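Serine protease inhibitor (Schistosoma haematobium, PDB 3STO) probably inhibits serine-type endopeptidases as a serpin. Local coordinates at residues T29-A32 with N38-T41; K209-I214 with Q219-M224; F255-P260 with V291-P296; E271-N276 with I394-V399. All coordinates share one frame; numbering follows the deposited sequence.

In the fold
All four contacts belong to the serpin fold, around its sheets B and C. Interactions 1 and 4 lie close together, about 8 Å between centres: strands 39-41 and 392-399 are antiparallel neighbours in sheet B, and each is covered by a helix end, that of helix 18-30 or of helix 269-273. Interaction 2 is the hairpin of sheet C, about 23 Å between centres from either of them. Its strand 218-236 runs beside strand 287-305, which interaction 3 packs against sheet B. Interactions 1, 2 and 3 follow in order along the chain, whereas the segments of 3 and 4 alternate. Interactions 1 and 4 bring the N-terminal helix and C-terminal strand together on sheet B.

Interaction 1: T29-A32 with N38-T41; sequences TVTA and NFLT
Val30 and Thr31, where helix 18-30 runs out, pack on Phe39 at the start of strand 39-41, a short strand of serpin sheet B. Five residues link the two segments, which come together as the helix hands the chain over to the sheet. The contact is small and made almost wholly by side chains, with the phenyl ring as its centre.

The apolar part is a methyl of Val30 against the end of the ring: CG1 lies 3.8 Å from Phe39 CZ, and the two side chains cross at about a right angle. The ring reaches the helix because Phe39 CG stands anti to the backbone N (chi1 175°), which swings the phenyl out from the strand.

The second kind of interaction is CH-pi. Thr31 brings its methyl rather than its hydroxyl to the ring, with CG2 4.2 Å from the centroid of the Phe39 ring on a line 29° off the ring normal, hence off-centre. The hydroxyl is occupied elsewhere: OG1 is hydrogen-bonded to Leu27 O, one turn back in the helix, a bond consistent with the rotation that turns the methyl to the ring.

Around the pair, the Phe34 ring meets that of Phe39 with the planes at about 45°, and Val30 also touches Thr309 of helix 307-312. On its strand side Phe39 is held by backbone hydrogen bonds to Lys398. The methyl of Thr31 comes obliquely to two neighbouring ring carbons, almost equally near both, CG2 being 3.8 Å from Phe39 CE2 and 3.9 Å from Phe39 CZ.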
loop_
_atom_site.group_PDB
_atom_site.type_symbol
_atom_site.label_atom_id
_atom_site.label_comp_id
_atom_site.label_asym_id
_atom_site.label_seq_id
_atom_site.Cartn_x
_atom_site.Cartn_y
_atom_site.Cartn_z
ATOM N N THR A 29 12.428 6.387 -0.914
ATOM C CA THR A 29 12.544 7.446 0.062
ATOM C C THR A 29 11.927 7.013 1.364
ATOM O O THR A 29 12.535 7.121 2.418
ATOM C CB THR A 29 11.885 8.765 -0.412
ATOM O OG1 THR A 29 12.590 9.251 -1.565
ATOM C CG2 THR A 29 11.937 9.812 0.720
ATOM N N VAL A 30 10.716 6.511 1.279
ATOM C CA VAL A 30 9.942 6.218 2.461
ATOM C C VAL A 30 10.547 5.054 3.258
ATOM O O VAL A 30 10.370 4.985 4.459
ATOM C CB VAL A 30 8.488 5.906 2.097
ATOM C CG1 VAL A 30 8.358 4.509 1.467
ATOM C CG2 VAL A 30 7.605 6.038 3.329
ATOM N N THR A 31 11.281 4.147 2.619
ATOM C CA THR A 31 11.741 2.986 3.393
ATOM C C THR A 31 13.020 3.286 4.148
ATOM O O THR A 31 13.345 2.577 5.101
ATOM C CB THR A 31 11.901 1.672 2.566
ATOM O OG1 THR A 31 12.986 1.798 1.646
ATOM C CG2 THR A 31 10.613 1.308 1.819
ATOM N N ALA A 32 13.711 4.352 3.738
ATOM C CA ALA A 32 15.027 4.728 4.292
ATOM C C ALA A 32 15.095 4.771 5.844
ATOM O O ALA A 32 16.059 4.293 6.434
ATOM C CB ALA A 32 15.511 6.063 3.682
ATOM N N ASN A 38 8.987 -2.695 11.908
ATOM C CA ASN A 38 8.077 -3.216 10.893
ATOM C C ASN A 38 7.702 -2.083 9.906
ATOM O O ASN A 38 7.575 -0.916 10.275
ATOM C CB ASN A 38 6.807 -3.808 11.499
ATOM C CG ASN A 38 7.062 -5.063 12.354
ATOM O OD1 ASN A 38 7.971 -5.864 12.088
ATOM N ND2 ASN A 38 6.223 -5.243 13.374
ATOM N N PHE A 39 7.554 -2.426 8.641
ATOM C CA PHE A 39 7.144 -1.449 7.665
ATOM C C PHE A 39 6.026 -2.026 6.792
ATOM O O PHE A 39 6.058 -3.204 6.440
ATOM C CB PHE A 39 8.329 -1.014 6.797
ATOM C CG PHE A 39 7.937 -0.101 5.706
ATOM C CD1 PHE A 39 7.727 1.259 5.964
ATOM C CD2 PHE A 39 7.716 -0.596 4.419
ATOM C CE1 PHE A 39 7.326 2.153 4.929
ATOM C CE2 PHE A 39 7.316 0.276 3.375
ATOM C CZ PHE A 39 7.123 1.662 3.632
ATOM N N LEU A 40 5.058 -1.190 6.433
ATOM C CA LEU A 40 3.931 -1.624 5.614
ATOM C C LEU A 40 3.437 -0.429 4.786
ATOM O O LEU A 40 3.182 0.634 5.328
ATOM C CB LEU A 40 2.821 -2.155 6.534
ATOM C CG LEU A 40 1.462 -2.516 5.962
ATOM C CD1 LEU A 40 1.628 -3.524 4.868
ATOM C CD2 LEU A 40 0.528 -3.040 7.034
ATOM N N THR A 41 3.338 -0.592 3.474
ATOM C CA THR A 41 2.770 0.447 2.637
ATOM C C THR A 41 2.102 -0.037 1.335
ATOM O O THR A 41 2.494 -1.047 0.740
ATOM C CB THR A 41 3.838 1.505 2.244
ATOM O OG1 THR A 41 3.189 2.697 1.774
ATOM C CG2 THR A 41 4.783 0.939 1.155
#

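Interaction 2: K209-I214 with Q219-M224; sequences KEDFYI and QITVDM
Lys209 and Asp223 run alongside each other in the same direction, at one end of the antiparallel hairpin of sheet C. The lysine chain bends at its second torsion (chi2 -85°) and so carries NZ back to Asp223 OD1, a 2.6 Å salt bridge using the syn lone pair. Across that bend, Lys209 CD meets Thr221 CG2 at 3.9 Å, the two side chains nearly perpendicular.

The other face carries Glu210, Phe212, Ile220 and Val222. Glu210 lies obliquely over Met224, a selenomethionine: Glu210 CB is 3.7 Å from Met224 CB, and the folded selenoether chain brings Met224 CE equally close to Glu210 CG. The carboxylate itself is taken by two arginines, Arg208 on OE1 and Arg294 on OE2. Further along, Phe212 CB rests on Val222 CG1 at 3.7 Å while its ring leads away from the hairpin, and the end of Ile214 swings in so that its CD1 touches Ile220 CG2 at 3.9 Å.

Beneath these side chains the backbone is regular, with Glu210-Val222 and Phe212-Ile220 as the hydrogen-bonded pairs; Val222 N reaches Glu210 O in 3.0 Å, nearly straight at 169°.

Strand 287-305 flanks the hairpin on the side of 219-224, where Asp223 is backbone-bonded to Lys297 and Met224 packs on Pro296; near the turn, Phe212 touches Pro402 and both isoleucines touch Asn401 of the C-terminal tail.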
loop_
_atom_site.group_PDB
_atom_site.type_symbol
_atom_site.label_atom_id
_atom_site.label_comp_id
_atom_site.label_asym_id
_atom_site.label_seq_id
_atom_site.Cartn_x
_atom_site.Cartn_y
_atom_site.Cartn_z
ATOM N N LYS A 209 3.218 -23.486 18.049
ATOM C CA LYS A 209 4.135 -22.493 18.595
ATOM C C LYS A 209 5.566 -22.786 18.166
ATOM O O LYS A 209 6.026 -23.908 18.230
ATOM C CB LYS A 209 4.069 -22.463 20.126
ATOM C CG LYS A 209 2.679 -22.365 20.708
ATOM C CD LYS A 209 2.201 -20.964 20.798
ATOM C CE LYS A 209 0.732 -21.007 21.133
ATOM N NZ LYS A 209 -0.003 -19.744 20.795
ATOM N N GLU A 210 6.284 -21.760 17.740
ATOM C CA GLU A 210 7.645 -21.969 17.290
ATOM C C GLU A 210 8.456 -20.695 17.539
ATOM O O GLU A 210 7.902 -19.607 17.574
ATOM C CB GLU A 210 7.631 -22.375 15.811
ATOM C CG GLU A 210 8.999 -22.599 15.152
ATOM C CD GLU A 210 8.919 -23.527 13.937
ATOM O OE1 GLU A 210 8.005 -24.383 13.917
ATOM O OE2 GLU A 210 9.766 -23.411 13.015
ATOM N N ASP A 211 9.762 -20.829 17.724
ATOM C CA ASP A 211 10.613 -19.666 17.919
ATOM C C ASP A 211 10.807 -18.821 16.675
ATOM O O ASP A 211 10.997 -19.349 15.583
ATOM C CB ASP A 211 11.978 -20.077 18.484
ATOM C CG ASP A 211 12.016 -19.987 19.994
ATOM O OD1 ASP A 211 10.917 -19.965 20.622
ATOM O OD2 ASP A 211 13.136 -19.933 20.546
ATOM N N PHE A 212 10.791 -17.506 16.852
ATOM C CA PHE A 212 11.096 -16.588 15.751
ATOM C C PHE A 212 12.289 -15.731 16.163
ATOM O O PHE A 212 12.269 -15.084 17.220
ATOM C CB PHE A 212 9.867 -15.729 15.395
ATOM C CG PHE A 212 10.059 -14.855 14.170
ATOM C CD1 PHE A 212 10.673 -13.609 14.276
ATOM C CD2 PHE A 212 9.592 -15.270 12.920
ATOM C CE1 PHE A 212 10.849 -12.820 13.173
ATOM C CE2 PHE A 212 9.752 -14.497 11.830
ATOM C CZ PHE A 212 10.380 -13.252 11.942
ATOM N N TYR A 213 13.335 -15.750 15.344
ATOM C CA TYR A 213 14.527 -14.989 15.656
ATOM C C TYR A 213 14.394 -13.574 15.148
ATOM O O TYR A 213 14.327 -13.356 13.935
ATOM C CB TYR A 213 15.754 -15.652 15.020
ATOM C CG TYR A 213 17.096 -14.973 15.284
ATOM C CD1 TYR A 213 17.896 -15.363 16.355
ATOM C CD2 TYR A 213 17.588 -13.983 14.425
ATOM C CE1 TYR A 213 19.143 -14.772 16.579
ATOM C CE2 TYR A 213 18.833 -13.391 14.632
ATOM C CZ TYR A 213 19.604 -13.794 15.718
ATOM O OH TYR A 213 20.838 -13.223 15.945
ATOM N N ILE A 214 14.354 -12.619 16.069
ATOM C CA ILE A 214 14.338 -11.184 15.729
ATOM C C ILE A 214 15.761 -10.604 15.625
ATOM O O ILE A 214 16.105 -9.977 14.652
ATOM C CB ILE A 214 13.561 -10.400 16.768
ATOM C CG1 ILE A 214 12.133 -10.936 16.873
ATOM C CG2 ILE A 214 13.579 -8.940 16.435
ATOM C CD1 ILE A 214 11.272 -10.167 17.855
ATOM N N GLN A 219 14.321 -13.303 20.840
ATOM C CA GLN A 219 13.526 -14.328 20.181
ATOM C C GLN A 219 12.118 -14.258 20.700
ATOM O O GLN A 219 11.894 -13.873 21.833
ATOM C CB GLN A 219 14.088 -15.714 20.407
ATOM C CG GLN A 219 15.421 -15.928 19.727
ATOM C CD GLN A 219 16.580 -15.400 20.567
ATOM O OE1 GLN A 219 17.068 -14.283 20.351
ATOM N NE2 GLN A 219 17.031 -16.209 21.535
ATOM N N ILE A 220 11.149 -14.573 19.859
ATOM C CA ILE A 220 9.788 -14.668 20.359
ATOM C C ILE A 220 9.156 -15.978 19.902
ATOM O O ILE A 220 9.697 -16.742 19.075
ATOM C CB ILE A 220 8.911 -13.492 19.926
ATOM C CG1 ILE A 220 8.898 -13.367 18.399
ATOM C CG2 ILE A 220 9.385 -12.204 20.576
ATOM C CD1 ILE A 220 7.839 -12.432 17.901
ATOM N N THR A 221 8.004 -16.232 20.482
ATOM C CA THR A 221 7.221 -17.385 20.144
ATOM C C THR A 221 6.079 -16.871 19.283
ATOM O O THR A 221 5.429 -15.892 19.620
ATOM C CB THR A 221 6.718 -18.069 21.428
ATOM O OG1 THR A 221 7.772 -18.886 21.966
ATOM C CG2 THR A 221 5.488 -18.918 21.158
ATOM N N VAL A 222 5.879 -17.515 18.144
ATOM C CA VAL A 222 4.848 -17.140 17.204
ATOM C C VAL A 222 3.942 -18.333 16.952
ATOM O O VAL A 222 4.318 -19.479 17.226
ATOM C CB VAL A 222 5.444 -16.643 15.848
ATOM C CG1 VAL A 222 6.214 -15.360 16.033
ATOM C CG2 VAL A 222 6.325 -17.719 15.203
ATOM N N ASP A 223 2.745 -18.074 16.440
ATOM C CA ASP A 223 1.934 -19.156 15.922
ATOM C C ASP A 223 2.385 -19.447 14.499
ATOM O O ASP A 223 2.211 -18.619 13.618
ATOM C CB ASP A 223 0.468 -18.811 15.992
ATOM C CG ASP A 223 -0.039 -18.697 17.426
ATOM O OD1 ASP A 223 0.153 -19.647 18.225
ATOM O OD2 ASP A 223 -0.646 -17.655 17.747
HETATM N N MSE A 224 3.018 -20.606 14.304
HETATM C CA MSE A 224 3.660 -20.948 13.036
HETATM C C MSE A 224 2.750 -21.856 12.178
HETATM O O MSE A 224 2.407 -22.967 12.568
HETATM C CB MSE A 224 5.027 -21.597 13.304
HETATM C CG MSE A 224 5.931 -21.808 12.078
HETATM SE SE MSE A 224 6.725 -20.090 11.369
HETATM C CE MSE A 224 8.281 -19.962 12.613
#

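Interaction 3: F255-P260 with V291-P296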
loop_
_atom_site.group_PDB
_atom_site.type_symbol
_atom_site.label_atom_id
_atom_site.label_comp_id
_atom_site.label_asym_id
_atom_site.label_seq_id
_atom_site.Cartn_x
_atom_site.Cartn_y
_atom_site.Cartn_z
ATOM N N PHE A 255 1.044 -13.800 -2.795
ATOM C CA PHE A 255 1.808 -13.338 -1.654
ATOM C C PHE A 255 3.240 -13.771 -1.831
ATOM O O PHE A 255 3.507 -14.957 -1.862
ATOM C CB PHE A 255 1.248 -13.938 -0.384
ATOM C CG PHE A 255 1.862 -13.405 0.864
ATOM C CD1 PHE A 255 1.690 -12.060 1.227
ATOM C CD2 PHE A 255 2.522 -14.259 1.734
ATOM C CE1 PHE A 255 2.228 -11.552 2.442
ATOM C CE2 PHE A 255 3.073 -13.775 2.942
ATOM C CZ PHE A 255 2.916 -12.406 3.286
ATOM N N VAL A 256 4.143 -12.808 -1.997
ATOM C CA VAL A 256 5.544 -13.071 -2.256
ATOM C C VAL A 256 6.339 -12.869 -0.967
ATOM O O VAL A 256 6.255 -11.806 -0.367
ATOM C CB VAL A 256 6.059 -12.172 -3.386
ATOM C CG1 VAL A 256 7.594 -12.330 -3.576
ATOM C CG2 VAL A 256 5.285 -12.486 -4.693
ATOM N N ILE A 257 7.064 -13.908 -0.528
ATOM C CA ILE A 257 7.935 -13.823 0.643
ATOM C C ILE A 257 9.372 -13.830 0.206
ATOM O O ILE A 257 9.780 -14.625 -0.636
ATOM C CB ILE A 257 7.678 -14.939 1.658
ATOM C CG1 ILE A 257 6.163 -15.077 1.910
ATOM C CG2 ILE A 257 8.468 -14.712 2.980
ATOM C CD1 ILE A 257 5.753 -16.509 2.245
ATOM N N VAL A 258 10.130 -12.881 0.735
ATOM C CA VAL A 258 11.538 -12.786 0.420
ATOM C C VAL A 258 12.329 -13.082 1.687
ATOM O O VAL A 258 12.316 -12.291 2.630
ATOM C CB VAL A 258 11.940 -11.395 -0.102
ATOM C CG1 VAL A 258 13.407 -11.401 -0.511
ATOM C CG2 VAL A 258 11.073 -10.996 -1.285
ATOM N N LEU A 259 13.005 -14.229 1.698
ATOM C CA LEU A 259 13.641 -14.734 2.912
ATOM C C LEU A 259 15.153 -14.728 2.738
ATOM O O LEU A 259 15.699 -15.430 1.884
ATOM C CB LEU A 259 13.124 -16.147 3.266
ATOM C CG LEU A 259 13.544 -16.686 4.640
ATOM C CD1 LEU A 259 12.929 -15.858 5.803
ATOM C CD2 LEU A 259 13.185 -18.157 4.797
ATOM N N PRO A 260 15.838 -13.915 3.547
ATOM C CA PRO A 260 17.309 -13.912 3.535
ATOM C C PRO A 260 17.862 -15.307 3.821
ATOM O O PRO A 260 17.302 -16.060 4.631
ATOM C CB PRO A 260 17.656 -12.971 4.677
ATOM C CG PRO A 260 16.449 -12.085 4.811
ATOM C CD PRO A 260 15.290 -13.002 4.568
ATOM N N VAL A 291 7.465 -27.500 -1.667
ATOM C CA VAL A 291 8.026 -26.714 -0.589
ATOM C C VAL A 291 7.408 -27.070 0.738
ATOM O O VAL A 291 6.169 -27.182 0.876
ATOM C CB VAL A 291 7.797 -25.211 -0.845
ATOM C CG1 VAL A 291 8.414 -24.391 0.240
ATOM C CG2 VAL A 291 8.383 -24.838 -2.162
ATOM N N SER A 292 8.285 -27.261 1.713
ATOM C CA SER A 292 7.878 -27.269 3.112
ATOM C C SER A 292 7.896 -25.802 3.576
ATOM O O SER A 292 8.953 -25.193 3.706
ATOM C CB SER A 292 8.849 -28.098 3.940
ATOM O OG SER A 292 8.637 -27.880 5.318
ATOM N N LEU A 293 6.717 -25.238 3.777
ATOM C CA LEU A 293 6.586 -23.829 4.090
ATOM C C LEU A 293 6.172 -23.638 5.535
ATOM O O LEU A 293 5.162 -24.181 5.970
ATOM C CB LEU A 293 5.541 -23.182 3.168
ATOM C CG LEU A 293 5.028 -21.765 3.476
ATOM C CD1 LEU A 293 6.162 -20.771 3.460
ATOM C CD2 LEU A 293 3.923 -21.328 2.481
ATOM N N ARG A 294 6.933 -22.853 6.283
ATOM C CA ARG A 294 6.441 -22.412 7.588
ATOM C C ARG A 294 6.381 -20.921 7.618
ATOM O O ARG A 294 7.319 -20.239 7.218
ATOM C CB ARG A 294 7.332 -22.893 8.719
ATOM C CG ARG A 294 7.635 -24.365 8.674
ATOM C CD ARG A 294 8.106 -24.809 10.022
ATOM N NE ARG A 294 8.647 -26.143 9.966
ATOM C CZ ARG A 294 9.804 -26.474 10.504
ATOM N NH1 ARG A 294 10.518 -25.551 11.133
ATOM N NH2 ARG A 294 10.237 -27.718 10.425
ATOM N N LEU A 295 5.288 -20.419 8.150
ATOM C CA LEU A 295 4.974 -19.023 8.021
ATOM C C LEU A 295 4.204 -18.612 9.268
ATOM O O LEU A 295 3.173 -19.193 9.585
ATOM C CB LEU A 295 4.136 -18.785 6.733
ATOM C CG LEU A 295 3.700 -17.360 6.366
ATOM C CD1 LEU A 295 4.933 -16.482 6.076
ATOM C CD2 LEU A 295 2.702 -17.296 5.174
ATOM N N PRO A 296 4.693 -17.574 9.960
ATOM C CA PRO A 296 3.969 -17.014 11.109
ATOM C C PRO A 296 2.573 -16.454 10.725
ATOM O O PRO A 296 2.379 -15.873 9.651
ATOM C CB PRO A 296 4.897 -15.870 11.575
ATOM C CG PRO A 296 6.187 -16.104 10.889
ATOM C CD PRO A 296 5.899 -16.791 9.628
#
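The strand segments carrying Ile257 and Leu295 pass each other almost at right angles, 94° between their directions, with 11.1 Å between the axes at closest approach. That spacing is one of sheets packed face to face, and it places the contact in the serpin fold: strand 253-260 belongs to sheet B, and residues 291-296 lie in the part of strand 287-305 that runs in sheet C. The nearest CA atoms, those of Ile257 and Leu295, are still 9.5 Å apart, so the two backbones do not touch and the contact is made through side chains.

Four buried apolar residues make it. Leu295 is central: its CG stands anti to the backbone N (chi1 -179°), sending the forked end straight across, where each methyl finds a different partner. CD2 approaches the Phe255 ring obliquely, 4.2 Å from CE2. CD1 goes instead to Ile257, whose side chain it crosses at a slant. Phe255 and Ile257 are two residues apart and therefore point to the same side of their strand, which is why one leucine can lie against both.

Neighbouring strands extend this interior. Phe255 touches Cys383 and Ile257 touches Phe381, both on strand 381-387, while Val244 touches Ile257 from strand 241-247, the neighbour on the other side; Leu293 also packs on Phe202.

The end of the isoleucine is shared between two leucines: Ile257 CD1 lies 3.9 Å from Leu295 CD1 and makes a looser approach, 4.5 Å, to Leu293 CD1.

Interaction 4: E271-N276 with I394-V399; sequences ELLNGN and IMAAKV
Leu273, in helix 269-273, reaches down to Ala396, Ala397 and Lys398 of strand 392-399. Its CB already heads for the strand but meets nothing of it; the next bond carries CG outward, opposite the backbone N (chi1 -176°), and there the side chain forks. CD1 goes to the alanines, lying 3.8 Å from Ala396 CB and 3.7 Å from Ala397 N, so that it covers both a methyl and the peptide that follows. CD2 takes the other side and sits 3.9 Å from Lys398 CB, where the two side chains cross at about a right angle. The rest of the lysine leads away from the leucine, and its NZ is hydrogen-bonded to Phe34 O.

This is a short helix laid on sheet B of the serpin fold. The small Ala396 side chain lets the helix come close, with the CA atoms of Leu273 and Ala396 only 6.5 Å apart. The strand is itself held on both edges, Ala396 by backbone bonds to Thr41 and Ala397 by those to Cys383.

Beyond Leu273 the chain leaves the helix through Gly275, which has positive phi (85°), and polar side chains tie up the exit. Asn274 OD1 accepts from Asn276 N at 2.8 Å, an Asx turn. Glu271 receives both amides: Asn276 ND2 gives to OE1 at 2.7 Å on the syn side, and Asn274 ND2 gives to OE2 at 3.1 Å from above the carboxylate plane. Asn276 OD1 is bonded in turn to His24 NE2 of helix 18-30.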
loop_
_atom_site.group_PDB
_atom_site.type_symbol
_atom_site.label_atom_id
_atom_site.label_comp_id
_atom_site.label_asym_id
_atom_site.label_seq_id
_atom_site.Cartn_x
_atom_site.Cartn_y
_atom_site.Cartn_z
ATOM N N GLU A 271 16.766 -4.094 -1.218
ATOM C CA GLU A 271 16.671 -3.595 -2.567
ATOM C C GLU A 271 15.340 -3.933 -3.336
ATOM O O GLU A 271 14.929 -3.206 -4.225
ATOM C CB GLU A 271 17.925 -3.998 -3.335
ATOM C CG GLU A 271 19.229 -3.525 -2.646
ATOM C CD GLU A 271 19.219 -2.032 -2.232
ATOM O OE1 GLU A 271 19.296 -1.155 -3.126
ATOM O OE2 GLU A 271 19.133 -1.731 -1.012
ATOM N N LEU A 272 14.660 -5.010 -2.977
ATOM C CA LEU A 272 13.338 -5.270 -3.521
ATOM C C LEU A 272 12.269 -4.443 -2.822
ATOM O O LEU A 272 11.307 -4.034 -3.466
ATOM C CB LEU A 272 12.974 -6.757 -3.433
ATOM C CG LEU A 272 13.713 -7.670 -4.404
ATOM C CD1 LEU A 272 13.607 -9.075 -3.907
ATOM C CD2 LEU A 272 13.145 -7.548 -5.781
ATOM N N LEU A 273 12.423 -4.231 -1.511
ATOM C CA LEU A 273 11.500 -3.391 -0.764
ATOM C C LEU A 273 11.606 -1.915 -1.225
ATOM O O LEU A 273 10.589 -1.246 -1.426
ATOM C CB LEU A 273 11.713 -3.530 0.750
ATOM C CG LEU A 273 10.698 -2.742 1.598
ATOM C CD1 LEU A 273 9.318 -3.388 1.544
ATOM C CD2 LEU A 273 11.155 -2.572 3.055
ATOM N N ASN A 274 12.823 -1.410 -1.427
ATOM C CA ASN A 274 12.972 -0.021 -1.822
ATOM C C ASN A 274 12.822 0.198 -3.342
ATOM O O ASN A 274 12.813 1.331 -3.806
ATOM C CB ASN A 274 14.277 0.592 -1.278
ATOM C CG ASN A 274 15.522 0.014 -1.918
ATOM O OD1 ASN A 274 15.502 -0.472 -3.044
ATOM N ND2 ASN A 274 16.625 0.062 -1.189
ATOM N N GLY A 275 12.695 -0.892 -4.102
ATOM C CA GLY A 275 12.486 -0.810 -5.535
ATOM C C GLY A 275 13.733 -0.672 -6.415
ATOM O O GLY A 275 13.618 -0.617 -7.630
ATOM N N ASN A 276 14.921 -0.624 -5.822
ATOM C CA ASN A 276 16.146 -0.597 -6.619
ATOM C C ASN A 276 16.300 -1.857 -7.439
ATOM O O ASN A 276 16.923 -1.851 -8.499
ATOM C CB ASN A 276 17.389 -0.389 -5.738
ATOM C CG ASN A 276 17.441 1.001 -5.121
ATOM O OD1 ASN A 276 16.677 1.894 -5.506
ATOM N ND2 ASN A 276 18.320 1.184 -4.151
ATOM N N ILE A 394 1.366 -4.250 -4.980
ATOM C CA ILE A 394 0.423 -3.268 -4.519
ATOM C C ILE A 394 0.487 -3.093 -3.002
ATOM O O ILE A 394 -0.102 -2.178 -2.454
ATOM C CB ILE A 394 -0.998 -3.586 -4.994
ATOM C CG1 ILE A 394 -1.453 -4.926 -4.458
ATOM C CG2 ILE A 394 -1.076 -3.549 -6.550
ATOM C CD1 ILE A 394 -2.937 -5.078 -4.578
HETATM N N MSE A 395 1.225 -3.967 -2.335
HETATM C CA MSE A 395 1.480 -3.841 -0.909
HETATM C C MSE A 395 2.931 -4.323 -0.716
HETATM O O MSE A 395 3.336 -5.353 -1.260
HETATM C CB MSE A 395 0.445 -4.640 -0.125
HETATM C CG MSE A 395 0.503 -4.575 1.397
HETATM SE SE MSE A 395 1.948 -5.533 2.333
HETATM C CE MSE A 395 1.893 -7.427 1.793
ATOM N N ALA A 396 3.720 -3.527 0.002
ATOM C CA ALA A 396 5.107 -3.831 0.339
ATOM C C ALA A 396 5.258 -3.762 1.865
ATOM O O ALA A 396 4.715 -2.884 2.523
ATOM C CB ALA A 396 6.093 -2.839 -0.367
ATOM N N ALA A 397 5.970 -4.721 2.419
ATOM C CA ALA A 397 6.058 -4.877 3.853
ATOM C C ALA A 397 7.398 -5.461 4.259
ATOM O O ALA A 397 7.961 -6.317 3.585
ATOM C CB ALA A 397 4.918 -5.762 4.387
ATOM N N LYS A 398 7.898 -4.990 5.388
ATOM C CA LYS A 398 8.996 -5.655 6.052
ATOM C C LYS A 398 8.504 -6.128 7.439
ATOM O O LYS A 398 7.969 -5.348 8.244
ATOM C CB LYS A 398 10.199 -4.727 6.169
ATOM C CG LYS A 398 11.348 -5.347 6.959
ATOM C CD LYS A 398 12.537 -4.420 7.044
ATOM C CE LYS A 398 12.244 -3.220 7.920
ATOM N NZ LYS A 398 13.512 -2.658 8.462
ATOM N N VAL A 399 8.686 -7.409 7.713
ATOM C CA VAL A 399 8.263 -7.974 8.989
ATOM C C VAL A 399 9.461 -8.407 9.829
ATOM O O VAL A 399 10.112 -9.424 9.562
ATOM C CB VAL A 399 7.272 -9.137 8.799
ATOM C CG1 VAL A 399 6.749 -9.568 10.128
ATOM C CG2 VAL A 399 6.114 -8.713 7.871
#